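Local atomic coordinates of diaminopimelate decarboxylase (PDB entry 4XG1), a protein that probably catalyses the decarboxylation of meso-2,6-diaminopimelate to L-lysine, the last step of lysine biosynthesis, using pyridoxal 5'-phosphate as cofactor. Residues 67-72 against 77-82; 242-245 against 249-252; 40-45 against 73-78; 27-32 against 404-409; 107-112 against 135-140. All coordinates share one frame; numbering follows the deposited sequence.

Overall arrangement
The chain enters contact 4 at 27-32, which leads into the first strand of the mixed sheet. This contact closes only at 404-409, so the other four are nested inside its loop. Contact 3 starts next, on helix 35-49. Contact 1 starts on helix 66-74, before contact 3 closes at 73-78, and closes at 77-82. The two therefore overlap along the chain, share S77 and G78 and touch directly. Contacts 5 and 2 follow in series. Contact 5 joins two outer helices of the TIM barrel, and contact 2 folds a loop before helix 253-262. They lie on opposite sides of the chain's centre. Contacts 1, 3, 4 and 5 also reach the second subunit.

Contact 1. Residues 67-72 against 77-82; sequences AVLNLM and SGFDIV. With LLP ((2S)-2-amino-6-[[3-hydroxy-2-methyl-5-(phosphonooxymethyl)pyridin-4-yl]methylideneamino]hexanoic acid), chain T.
M72 and L69 of helix 66-74 pack against the ring of F79, on the strand that follows. This is the tight part of the contact. M72 CB lies 3.6 Å from F79 CZ and meets the ring obliquely. L69 brings CD2 to within 3.9 Å of F79 CE1. Its carbonyl also reaches the ring, with L69 O near the ring plane at the edge, 3.5 Å from F79 CZ. The M72 chain bends at chi2 (-58°), which carries its sulfur away from F79 and towards W42. At the helix end S77 N donates to M72 O at 3.0 Å. The donor sits above the carbonyl plane. S77 CB lies 3.6 Å from M72 CB, and S77 OG is also hydrogen-bonded to I56 O.

Strand 54-59, helix 66-74 and strand 78-81 make one beta-alpha-beta unit of the TIM barrel. F79 points outward from the barrel strand to the helix. D80 points to the cofactor instead, and D80 OD2 is 3.2 Å from N1 of the bound LLP. S103 holds the other oxygen of D80 by a hydrogen bond. The packing is looser beyond F79. I81 and V82 make no contact with 67-72, and V82 is partly open to solvent. On the far side of the helix, A67 and N70 pack on H417 and I418 of the second subunit.

Contact 2. Residues 242-245 against 249-252; sequences GVPY and TPPE
P250 packs its ring against the G242-P244 backbone, in a small apolar contact within one loop. The loop runs from strand 234-236 to helix 253-262 of the TIM barrel. Neither segment is regular helix or strand, and no hydrogen bond joins them. The chain turns back on itself between the two segments and brings the P250 ring down onto G242 and P244.

P250 does most of the touching. Its CB and CG both lie over the G242 carbonyl, and CB comes to 3.5 Å from G242 O. Further along, CG is 3.6 Å from V243 CA. The rings of P244 and P250 meet at about a right angle, with P244 CD 3.9 Å from P250 CG. V243 turns its side chain away from P250, towards R277, which is predicted to bind substrate and cofactor, while V243 O accepts a hydrogen bond from Q204. One side of the loop faces the active site; on the other P244 is exposed and P250 partly exposed.

Other bonds fix the ends of the two segments. The Y245 hydroxyl is hydrogen-bonded to R277 NH1. E252 is the N-cap of helix 253-262, and its backbone N donates to E255 OE1. The closest approach between the segments is P250 CG to G242 O, at 3.3 Å.

Contact 3. Residues 40-45 against 73-78; sequences RHWQAF and ARMGSG
The W42 indole stands with CG anti to the backbone N (chi1 -175°), which turns one of its faces to M75. M75 in turn bends at chi3 (-57°), which lays its methyl group over that face. The contact packs helix 35-49 of the TIM-barrel domain on the C-terminal end of helix 66-74. That end is closed by a Schellman motif, where G76 leaves the helix with positive phi. Its backbone angles call for glycine.

W42 and M75 run alongside each other, pointing opposite ways. M75 CE stands 3.3 Å above the W42 ring plane, offset towards the rim, and is 3.6 Å from W42 CB. The sulfur makes a Met-aromatic contact, with M75 SD 4.9 Å from the centroid of the W42 six-membered ring. It lies 43° off the ring normal, so its approach is oblique. The backbone of M75 also reaches the indole, and W42 CH2 is 3.6 Å from M75 O.

S77 meets the pyrrole side of the same indole, with S77 CB 3.3 Å from W42 NE1. Beyond this contact the indole also packs on I56 of strand 54-59 and on I279. F45, one turn further along helix 35-49, packs on P275 and M257. Close to the helix end, the NZ of K99 is hydrogen-bonded to G76 O. W42 NE1 comes within 3.0 Å of S77 OG.

Contact 4. Residues 27-32 against 404-409; sequences GTPAYI and REREEL
G27 touches the guanidinium of R406 with its backbone, just after helix 19-26 has ended. It has positive phi, a geometry that favours glycine. The carbonyl of T26, the residue before it, accepts a hydrogen bond from R406 NH2. The arginine therefore sits at the C-terminal end of a helix, where its charge would probably be favourable.

T28 turns its side chain away, and its hydroxyl is hydrogen-bonded to D305. Its carbonyl oxygen lies over one face of the guanidinium. A cis peptide bond joins T28 to P29.

P29 is the main partner. Its carbonyl oxygen is gripped by both terminal nitrogens of R406. R406 NH1 donates to P29 O at 2.8 Å and lies in the carbonyl plane. The bond from R406 NH2 to P29 O is longer, at 3.1 Å, and more bent, and this donor stands above the carbonyl plane. P29 O lies close to the guanidinium plane. The proline ring also packs here, with P29 CD 3.9 Å from R406 NH1. R406 reaches across because its chain stays extended as far as chi2 and then bends at chi3 (-49°).

A30 begins strand 30-34, which continues through Y31 and I32 and pairs with strands 284-294 and 391-396. Two residues before R406, R404 forms a salt bridge with E416 of the second subunit. One arginine thus binds the backbone carbonyls of T26 and P29. It ties the loop after strand 399-404 to the start of strand 30-34 in the mixed beta sheet.

Contact 5. Residues 107-112 against 135-140; sequences KTEIEI and NSVAKA
V137 lies between E109 and I112 and uses a different methyl group for each. V137 CG2 is 3.8 Å from E109 CB and also meets the CG of that glutamate. V137 CG1 is 4.0 Å from I112 CG2. With CG1 anti to the backbone N (chi1 163°), the valine turns CG1 to the isoleucine and CG2 to the aliphatic stem of E109. Both pairs cross at a slant, and the contact is made mainly by carbon atoms. E109 is exposed, while V137 and I112 are buried.

The segments belong to helices 109-117 and 128-140, two neighbouring outer helices of the TIM barrel. Strand 122-125 runs between them in sequence. V137 also packs on S113 and L116, further along the first helix, and I112 in turn touches R133 and I134 of the second.

The start of helix 109-117 is set by a capping box. T108 N donates to E111 OE1 at 3.0 Å with a nearly straight N-H...O angle of 174°, and E111 OE1 accepts with its anti lone pair. In return E111 N donates to T108 OG1 at 3.1 Å. Just before the cap, K107 NZ makes a salt bridge with E130 of helix 128-140, and K107 O accepts a hydrogen bond from R133. T108 itself packs on E291 of the second subunit.

Contact 1. Residues 67-72 against 77-82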
# COMPACT_ATOMS: atom_id res chain seq x y z
N ALA B 67 -1.44 -16.69 12.60
CA ALA B 67 -0.61 -17.29 13.60
C ALA B 67 -0.34 -16.27 14.66
O ALA B 67 -0.33 -16.60 15.83
CB ALA B 67 0.71 -17.79 13.02
N VAL B 68 -0.09 -15.04 14.26
CA VAL B 68 0.19 -13.98 15.19
C VAL B 68 -1.02 -13.74 16.07
O VAL B 68 -0.91 -13.57 17.26
CB VAL B 68 0.56 -12.69 14.45
CG1 VAL B 68 0.59 -11.49 15.40
CG2 VAL B 68 1.92 -12.87 13.81
N LEU B 69 -2.18 -13.71 15.47
CA LEU B 69 -3.37 -13.43 16.21
C LEU B 69 -3.56 -14.56 17.19
O LEU B 69 -4.03 -14.35 18.31
CB LEU B 69 -4.59 -13.34 15.29
CG LEU B 69 -4.59 -12.11 14.40
CD1 LEU B 69 -5.89 -11.99 13.62
CD2 LEU B 69 -4.33 -10.83 15.22
N ASN B 70 -3.25 -15.76 16.74
CA ASN B 70 -3.48 -16.94 17.52
C ASN B 70 -2.61 -16.93 18.74
O ASN B 70 -3.06 -17.30 19.81
CB ASN B 70 -3.20 -18.18 16.68
CG ASN B 70 -3.37 -19.46 17.48
OD1 ASN B 70 -2.40 -20.07 17.87
ND2 ASN B 70 -4.63 -19.84 17.76
N LEU B 71 -1.38 -16.48 18.61
CA LEU B 71 -0.53 -16.34 19.78
C LEU B 71 -1.22 -15.47 20.84
O LEU B 71 -1.23 -15.83 22.02
CB LEU B 71 0.80 -15.72 19.44
CG LEU B 71 1.74 -16.55 18.59
CD1 LEU B 71 3.07 -15.81 18.45
CD2 LEU B 71 1.96 -17.92 19.20
N MET B 72 -1.78 -14.34 20.43
CA MET B 72 -2.45 -13.50 21.37
C MET B 72 -3.65 -14.25 21.96
O MET B 72 -3.90 -14.14 23.17
CB MET B 72 -3.02 -12.23 20.72
CG MET B 72 -2.07 -11.40 19.92
SD MET B 72 -0.62 -10.80 20.76
CE MET B 72 0.20 -10.22 19.29
N SER B 77 -5.70 -12.72 25.18
CA SER B 77 -5.87 -11.38 24.68
C SER B 77 -7.19 -11.05 24.06
O SER B 77 -7.91 -11.89 23.53
CB SER B 77 -4.82 -11.08 23.62
OG SER B 77 -4.90 -9.72 23.19
N GLY B 78 -7.52 -9.77 24.16
CA GLY B 78 -8.61 -9.20 23.38
C GLY B 78 -8.01 -8.61 22.10
O GLY B 78 -6.79 -8.66 21.89
N PHE B 79 -8.88 -8.08 21.25
CA PHE B 79 -8.49 -7.58 19.95
C PHE B 79 -9.24 -6.33 19.61
O PHE B 79 -10.43 -6.21 19.90
CB PHE B 79 -8.78 -8.63 18.90
CG PHE B 79 -7.96 -9.86 19.09
CD1 PHE B 79 -6.68 -9.95 18.58
CD2 PHE B 79 -8.47 -10.95 19.82
CE1 PHE B 79 -5.90 -11.08 18.80
CE2 PHE B 79 -7.70 -12.07 20.06
CZ PHE B 79 -6.42 -12.14 19.54
N ASP B 80 -8.53 -5.38 19.03
CA ASP B 80 -9.15 -4.17 18.49
C ASP B 80 -9.14 -4.32 16.96
O ASP B 80 -8.09 -4.57 16.38
CB ASP B 80 -8.33 -2.96 18.94
CG ASP B 80 -8.80 -1.67 18.34
OD1 ASP B 80 -10.04 -1.50 18.16
OD2 ASP B 80 -7.92 -0.80 18.06
N ILE B 81 -10.29 -4.19 16.34
CA ILE B 81 -10.45 -4.44 14.95
C ILE B 81 -11.03 -3.23 14.29
O ILE B 81 -11.64 -2.39 14.96
CB ILE B 81 -11.42 -5.62 14.65
CG1 ILE B 81 -12.86 -5.26 14.98
CG2 ILE B 81 -10.97 -6.89 15.37
CD1 ILE B 81 -13.85 -6.35 14.63
N VAL B 82 -10.84 -3.13 12.97
CA VAL B 82 -11.39 -2.03 12.19
C VAL B 82 -12.20 -2.43 10.98
O VAL B 82 -12.62 -1.56 10.21
CB VAL B 82 -10.28 -1.06 11.71
CG1 VAL B 82 -9.59 -0.45 12.93
CG2 VAL B 82 -9.27 -1.78 10.84
N1 LLP T . -6.39 2.01 18.06
C2 LLP T . -6.84 2.78 17.06
C2' LLP T . -8.26 3.28 17.10
C3 LLP T . -5.91 3.09 15.95
O3 LLP T . -6.31 3.89 14.93
C4 LLP T . -4.54 2.56 15.99
C4' LLP T . -3.53 2.85 14.93
C5 LLP T . -4.17 1.72 17.14
C6 LLP T . -5.13 1.48 18.11
C5' LLP T . -2.80 1.11 17.29
OP4 LLP T . -1.80 2.04 17.34
P LLP T . -0.26 1.66 17.58
OP1 LLP T . -0.01 0.52 16.60
OP2 LLP T . 0.56 2.96 17.42
OP3 LLP T . -0.07 1.34 19.07
N LLP T . 0.63 2.85 9.10
CA LLP T . 1.25 3.69 10.21
CB LLP T . 0.63 3.36 11.56
CG LLP T . -0.50 4.26 12.03
CD LLP T . -1.69 3.47 12.52
CE LLP T . -2.71 4.42 13.18
NZ LLP T . -3.86 3.82 13.90
C LLP T . 2.72 3.36 10.30
O LLP T . 3.22 2.47 9.64
OXT LLP T . 3.47 3.95 11.06

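Contact 2. Residues 242-245 against 249-252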
# COMPACT_ATOMS: atom_id res chain seq x y z
N GLY B 242 4.99 4.51 21.33
CA GLY B 242 5.99 4.38 20.30
C GLY B 242 7.08 3.38 20.59
O GLY B 242 7.09 2.77 21.66
N VAL B 243 7.96 3.15 19.61
CA VAL B 243 9.04 2.22 19.76
C VAL B 243 10.32 2.83 19.25
O VAL B 243 10.29 3.82 18.51
CB VAL B 243 8.81 0.88 19.02
CG1 VAL B 243 7.58 0.18 19.54
CG2 VAL B 243 8.72 1.08 17.51
N PRO B 244 11.47 2.23 19.61
CA PRO B 244 12.77 2.64 19.04
C PRO B 244 13.01 2.09 17.66
O PRO B 244 13.14 0.86 17.50
CB PRO B 244 13.79 2.06 20.04
CG PRO B 244 13.11 0.89 20.67
CD PRO B 244 11.64 1.28 20.74
N TYR B 245 13.03 2.98 16.66
CA TYR B 245 13.37 2.63 15.28
C TYR B 245 14.84 2.96 15.01
O TYR B 245 15.58 2.13 14.46
CB TYR B 245 12.47 3.41 14.28
CG TYR B 245 11.07 2.84 14.13
CD1 TYR B 245 10.85 1.67 13.41
CD2 TYR B 245 9.97 3.47 14.73
CE1 TYR B 245 9.58 1.14 13.30
CE2 TYR B 245 8.69 2.93 14.62
CZ TYR B 245 8.51 1.76 13.89
OH TYR B 245 7.27 1.24 13.74
N THR B 249 13.67 7.04 22.42
CA THR B 249 13.60 6.36 23.71
C THR B 249 12.21 6.53 24.28
O THR B 249 12.02 7.29 25.23
CB THR B 249 14.60 6.98 24.71
OG1 THR B 249 14.38 8.39 24.79
CG2 THR B 249 16.06 6.72 24.28
N PRO B 250 11.23 5.87 23.68
CA PRO B 250 9.92 5.95 24.25
C PRO B 250 9.86 5.18 25.56
O PRO B 250 10.70 4.35 25.84
CB PRO B 250 9.03 5.24 23.21
CG PRO B 250 9.94 4.31 22.51
CD PRO B 250 11.25 5.05 22.45
N PRO B 251 8.85 5.49 26.37
CA PRO B 251 8.60 4.70 27.54
C PRO B 251 8.38 3.27 27.12
O PRO B 251 7.63 3.02 26.18
CB PRO B 251 7.28 5.28 28.08
CG PRO B 251 7.13 6.62 27.45
CD PRO B 251 7.84 6.54 26.16
N GLU B 252 8.96 2.34 27.86
CA GLU B 252 8.59 0.95 27.66
C GLU B 252 7.23 0.68 28.24
O GLU B 252 6.77 1.42 29.10
CB GLU B 252 9.67 0.03 28.20
CG GLU B 252 10.79 -0.13 27.17
CD GLU B 252 12.10 -0.49 27.80
OE1 GLU B 252 12.07 -1.13 28.89
OE2 GLU B 252 13.15 -0.14 27.21

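Contact 3. Residues 40-45 against 73-78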
# COMPACT_ATOMS: atom_id res chain seq x y z
N ARG B 40 6.54 -11.85 24.88
CA ARG B 40 7.14 -11.00 25.87
C ARG B 40 6.50 -9.63 25.83
O ARG B 40 6.15 -9.08 26.88
CB ARG B 40 8.62 -10.88 25.65
CG ARG B 40 9.36 -10.26 26.80
CD ARG B 40 10.83 -10.27 26.48
NE ARG B 40 11.19 -9.13 25.64
CZ ARG B 40 12.34 -8.99 24.97
NH1 ARG B 40 13.27 -9.95 24.98
NH2 ARG B 40 12.56 -7.87 24.27
N HIS B 41 6.34 -9.08 24.63
CA HIS B 41 5.83 -7.72 24.48
C HIS B 41 4.37 -7.60 24.89
O HIS B 41 3.99 -6.60 25.48
CB HIS B 41 6.06 -7.17 23.08
CG HIS B 41 7.47 -6.72 22.83
ND1 HIS B 41 7.92 -6.40 21.57
CD2 HIS B 41 8.53 -6.55 23.66
CE1 HIS B 41 9.19 -6.03 21.64
NE2 HIS B 41 9.59 -6.13 22.90
N TRP B 42 3.57 -8.62 24.63
CA TRP B 42 2.18 -8.58 25.05
C TRP B 42 2.10 -8.67 26.57
O TRP B 42 1.31 -8.00 27.20
CB TRP B 42 1.38 -9.72 24.43
CG TRP B 42 -0.08 -9.65 24.75
CD1 TRP B 42 -1.05 -9.06 24.00
CD2 TRP B 42 -0.74 -10.21 25.89
NE1 TRP B 42 -2.29 -9.22 24.60
CE2 TRP B 42 -2.11 -9.92 25.76
CE3 TRP B 42 -0.30 -10.93 27.01
CZ2 TRP B 42 -3.03 -10.33 26.70
CZ3 TRP B 42 -1.21 -11.33 27.94
CH2 TRP B 42 -2.56 -11.05 27.77
N GLN B 43 2.91 -9.56 27.15
CA GLN B 43 2.95 -9.77 28.60
C GLN B 43 3.45 -8.55 29.36
O GLN B 43 2.85 -8.18 30.36
CB GLN B 43 3.80 -11.00 28.96
CG GLN B 43 2.93 -12.23 29.13
CD GLN B 43 3.60 -13.49 28.66
OE1 GLN B 43 4.81 -13.50 28.35
NE2 GLN B 43 2.84 -14.59 28.68
N ALA B 44 4.51 -7.92 28.86
CA ALA B 44 4.99 -6.66 29.42
C ALA B 44 3.84 -5.72 29.66
O ALA B 44 3.75 -5.15 30.74
CB ALA B 44 6.01 -6.02 28.53
N PHE B 45 2.91 -5.63 28.71
CA PHE B 45 1.71 -4.82 28.90
C PHE B 45 0.72 -5.40 29.91
O PHE B 45 0.15 -4.69 30.73
CB PHE B 45 0.93 -4.69 27.57
CG PHE B 45 1.32 -3.50 26.71
CD1 PHE B 45 0.83 -2.27 27.01
CD2 PHE B 45 2.14 -3.65 25.60
CE1 PHE B 45 1.18 -1.17 26.25
CE2 PHE B 45 2.51 -2.56 24.84
CZ PHE B 45 2.01 -1.30 25.18
N ALA B 73 -4.43 -14.90 21.11
CA ALA B 73 -5.66 -15.55 21.54
C ALA B 73 -5.38 -16.61 22.64
O ALA B 73 -6.14 -16.73 23.59
CB ALA B 73 -6.36 -16.19 20.37
N ARG B 74 -4.26 -17.31 22.52
CA ARG B 74 -3.85 -18.29 23.51
C ARG B 74 -3.52 -17.66 24.85
O ARG B 74 -3.82 -18.26 25.90
CB ARG B 74 -2.63 -19.08 23.03
CG ARG B 74 -2.99 -20.10 21.98
CD ARG B 74 -1.79 -20.75 21.36
NE ARG B 74 -0.98 -21.38 22.38
CZ ARG B 74 -1.28 -22.56 22.94
NH1 ARG B 74 -2.37 -23.26 22.57
NH2 ARG B 74 -0.46 -23.04 23.86
N MET B 75 -2.91 -16.49 24.83
CA MET B 75 -2.61 -15.81 26.06
C MET B 75 -3.82 -15.13 26.65
O MET B 75 -3.69 -14.45 27.66
CB MET B 75 -1.48 -14.84 25.86
CG MET B 75 -0.19 -15.51 25.50
SD MET B 75 1.16 -14.33 25.31
CE MET B 75 0.47 -13.23 24.05
N GLY B 76 -4.98 -15.27 26.03
CA GLY B 76 -6.21 -14.68 26.53
C GLY B 76 -6.48 -13.23 26.14
O GLY B 76 -7.47 -12.62 26.62
N SER B 77 -5.70 -12.72 25.18
CA SER B 77 -5.87 -11.38 24.68
C SER B 77 -7.19 -11.05 24.06
O SER B 77 -7.91 -11.89 23.53
CB SER B 77 -4.82 -11.08 23.62
OG SER B 77 -4.90 -9.72 23.19
N GLY B 78 -7.52 -9.77 24.16
CA GLY B 78 -8.61 -9.20 23.38
C GLY B 78 -8.01 -8.61 22.10
O GLY B 78 -6.79 -8.66 21.89

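Contact 4. Residues 27-32 against 404-409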
# COMPACT_ATOMS: atom_id res chain seq x y z
N GLY B 27 13.58 -18.62 0.65
CA GLY B 27 14.00 -17.55 -0.24
C GLY B 27 13.63 -16.16 0.29
O GLY B 27 12.88 -16.00 1.25
N THR B 28 14.10 -15.13 -0.40
CA THR B 28 13.75 -13.77 -0.09
C THR B 28 12.86 -13.19 -1.19
O THR B 28 12.93 -13.66 -2.32
CB THR B 28 15.03 -12.92 0.02
OG1 THR B 28 15.82 -13.08 -1.17
CG2 THR B 28 15.81 -13.36 1.21
N PRO B 29 12.09 -12.14 -0.91
CA PRO B 29 12.02 -11.51 0.40
C PRO B 29 11.19 -12.29 1.35
O PRO B 29 10.32 -13.09 0.92
CB PRO B 29 11.31 -10.19 0.12
CG PRO B 29 10.60 -10.42 -1.16
CD PRO B 29 11.51 -11.28 -1.95
N ALA B 30 11.47 -12.10 2.63
CA ALA B 30 10.77 -12.86 3.65
C ALA B 30 10.65 -12.09 4.93
O ALA B 30 11.62 -11.50 5.41
CB ALA B 30 11.49 -14.16 3.91
N TYR B 31 9.45 -12.06 5.48
CA TYR B 31 9.25 -11.50 6.81
C TYR B 31 9.49 -12.61 7.80
O TYR B 31 9.02 -13.74 7.58
CB TYR B 31 7.82 -11.01 6.99
CG TYR B 31 7.60 -9.59 6.48
CD1 TYR B 31 7.98 -8.50 7.27
CD2 TYR B 31 6.96 -9.34 5.26
CE1 TYR B 31 7.78 -7.21 6.84
CE2 TYR B 31 6.74 -8.05 4.84
CZ TYR B 31 7.16 -7.00 5.62
OH TYR B 31 6.93 -5.68 5.23
N ILE B 32 10.20 -12.28 8.88
CA ILE B 32 10.47 -13.26 9.92
C ILE B 32 10.09 -12.73 11.26
O ILE B 32 10.50 -11.62 11.63
CB ILE B 32 11.96 -13.63 9.92
CG1 ILE B 32 12.33 -14.33 8.62
CG2 ILE B 32 12.28 -14.59 11.07
CD1 ILE B 32 13.80 -14.60 8.45
N ARG B 404 2.68 -17.53 6.49
CA ARG B 404 2.03 -17.12 5.24
C ARG B 404 2.89 -17.47 4.04
O ARG B 404 4.02 -17.00 3.89
CB ARG B 404 1.70 -15.65 5.24
CG ARG B 404 1.12 -15.21 3.91
CD ARG B 404 0.23 -13.97 3.99
NE ARG B 404 -0.20 -13.64 2.63
CZ ARG B 404 -1.45 -13.40 2.23
NH1 ARG B 404 -2.46 -13.38 3.04
NH2 ARG B 404 -1.66 -13.11 0.99
N GLU B 405 2.35 -18.32 3.19
CA GLU B 405 3.06 -18.75 2.01
C GLU B 405 3.26 -17.59 1.05
O GLU B 405 2.33 -16.75 0.84
CB GLU B 405 2.30 -19.84 1.32
CG GLU B 405 2.25 -21.15 2.09
CD GLU B 405 1.00 -21.97 1.71
OE1 GLU B 405 0.36 -21.72 0.63
OE2 GLU B 405 0.61 -22.87 2.49
N ARG B 406 4.45 -17.55 0.45
CA ARG B 406 4.70 -16.66 -0.66
C ARG B 406 3.54 -16.82 -1.69
O ARG B 406 3.14 -17.94 -2.03
CB ARG B 406 6.04 -16.99 -1.31
CG ARG B 406 6.47 -15.95 -2.31
CD ARG B 406 7.81 -16.20 -2.92
NE ARG B 406 8.78 -16.49 -1.87
CZ ARG B 406 9.37 -15.57 -1.12
NH1 ARG B 406 9.13 -14.26 -1.29
NH2 ARG B 406 10.26 -15.95 -0.25
N GLU B 407 3.02 -15.72 -2.20
CA GLU B 407 2.05 -15.84 -3.30
C GLU B 407 2.70 -16.41 -4.56
O GLU B 407 3.88 -16.19 -4.81
CB GLU B 407 1.45 -14.49 -3.64
CG GLU B 407 0.64 -13.94 -2.50
CD GLU B 407 0.19 -12.53 -2.73
OE1 GLU B 407 0.73 -11.78 -3.59
OE2 GLU B 407 -0.79 -12.15 -2.03
N GLU B 408 1.93 -17.17 -5.33
CA GLU B 408 2.36 -17.65 -6.64
C GLU B 408 1.86 -16.66 -7.71
O GLU B 408 0.86 -15.98 -7.52
CB GLU B 408 1.75 -19.02 -6.95
CG GLU B 408 2.04 -20.11 -5.95
CD GLU B 408 3.47 -20.62 -6.04
OE1 GLU B 408 4.06 -20.83 -7.13
OE2 GLU B 408 4.03 -20.86 -4.96
N LEU B 409 2.57 -16.62 -8.83
CA LEU B 409 2.24 -15.73 -9.91
C LEU B 409 0.79 -15.86 -10.36
O LEU B 409 0.13 -14.86 -10.54
CB LEU B 409 3.13 -15.97 -11.13
CG LEU B 409 4.61 -15.66 -11.02
CD1 LEU B 409 5.30 -16.11 -12.31
CD2 LEU B 409 4.85 -14.19 -10.77

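Contact 5. Residues 107-112 against 135-140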
# COMPACT_ATOMS: atom_id res chain seq x y z
N LYS B 107 -17.58 2.36 9.40
CA LYS B 107 -18.19 1.02 9.55
C LYS B 107 -19.46 0.91 8.70
O LYS B 107 -20.33 1.77 8.80
CB LYS B 107 -18.56 0.78 11.01
CG LYS B 107 -17.40 0.88 11.98
CD LYS B 107 -17.86 0.56 13.38
CE LYS B 107 -16.80 0.84 14.44
NZ LYS B 107 -16.69 2.28 14.79
N THR B 108 -19.55 -0.12 7.88
CA THR B 108 -20.80 -0.40 7.09
C THR B 108 -21.83 -1.21 7.88
O THR B 108 -21.51 -1.85 8.91
CB THR B 108 -20.52 -1.22 5.82
OG1 THR B 108 -20.10 -2.55 6.18
CG2 THR B 108 -19.49 -0.57 4.99
N GLU B 109 -23.06 -1.16 7.41
CA GLU B 109 -24.16 -1.89 8.09
C GLU B 109 -23.84 -3.37 8.13
O GLU B 109 -24.03 -4.03 9.16
CB GLU B 109 -25.49 -1.64 7.37
CG GLU B 109 -25.96 -0.20 7.48
CD GLU B 109 -27.20 0.08 6.67
OE1 GLU B 109 -28.30 -0.46 7.01
OE2 GLU B 109 -27.08 0.84 5.67
N ILE B 110 -23.29 -3.87 7.02
CA ILE B 110 -22.88 -5.26 6.92
C ILE B 110 -21.86 -5.63 8.00
O ILE B 110 -21.98 -6.68 8.65
CB ILE B 110 -22.33 -5.59 5.52
CG1 ILE B 110 -23.49 -5.55 4.52
CG2 ILE B 110 -21.67 -6.97 5.51
CD1 ILE B 110 -23.09 -5.81 3.08
N GLU B 111 -20.87 -4.77 8.21
CA GLU B 111 -19.87 -5.02 9.24
C GLU B 111 -20.51 -4.94 10.61
O GLU B 111 -20.16 -5.69 11.49
CB GLU B 111 -18.71 -4.00 9.15
CG GLU B 111 -17.94 -4.05 7.85
CD GLU B 111 -16.77 -3.06 7.80
OE1 GLU B 111 -17.04 -1.84 7.70
OE2 GLU B 111 -15.60 -3.51 7.85
N ILE B 112 -21.40 -3.99 10.81
CA ILE B 112 -22.00 -3.82 12.14
C ILE B 112 -22.90 -5.00 12.50
O ILE B 112 -22.84 -5.53 13.62
CB ILE B 112 -22.83 -2.55 12.21
CG1 ILE B 112 -21.91 -1.32 12.14
CG2 ILE B 112 -23.58 -2.50 13.52
CD1 ILE B 112 -22.58 -0.11 11.52
N ASN B 135 -27.65 1.82 15.81
CA ASN B 135 -28.94 1.66 16.44
C ASN B 135 -29.93 1.08 15.46
O ASN B 135 -30.73 0.20 15.82
CB ASN B 135 -29.44 3.00 16.93
CG ASN B 135 -30.76 2.89 17.68
OD1 ASN B 135 -30.81 2.42 18.81
ND2 ASN B 135 -31.83 3.32 17.03
N SER B 136 -29.89 1.57 14.23
CA SER B 136 -30.77 1.10 13.18
C SER B 136 -30.58 -0.39 12.86
O SER B 136 -31.55 -1.13 12.68
CB SER B 136 -30.55 1.94 11.95
OG SER B 136 -31.28 1.44 10.85
N VAL B 137 -29.33 -0.84 12.82
CA VAL B 137 -29.03 -2.25 12.56
C VAL B 137 -29.32 -3.14 13.78
O VAL B 137 -29.82 -4.26 13.63
CB VAL B 137 -27.54 -2.42 12.11
CG1 VAL B 137 -27.07 -3.87 12.22
CG2 VAL B 137 -27.37 -1.91 10.69
N ALA B 138 -28.99 -2.65 14.96
CA ALA B 138 -29.29 -3.35 16.23
C ALA B 138 -30.80 -3.57 16.38
O ALA B 138 -31.27 -4.62 16.82
CB ALA B 138 -28.79 -2.52 17.38
N LYS B 139 -31.55 -2.54 16.00
CA LYS B 139 -32.99 -2.57 16.02
C LYS B 139 -33.43 -3.71 15.13
O LYS B 139 -34.13 -4.61 15.58
CB LYS B 139 -33.53 -1.23 15.51
CG LYS B 139 -35.03 -1.05 15.62
CD LYS B 139 -35.53 0.17 14.88
CE LYS B 139 -37.04 0.11 14.62
NZ LYS B 139 -37.45 0.96 13.46
N ALA B 140 -32.99 -3.70 13.88
CA ALA B 140 -33.41 -4.73 12.94
C ALA B 140 -33.09 -6.16 13.42
O ALA B 140 -33.75 -7.09 13.00
CB ALA B 140 -32.81 -4.48 11.57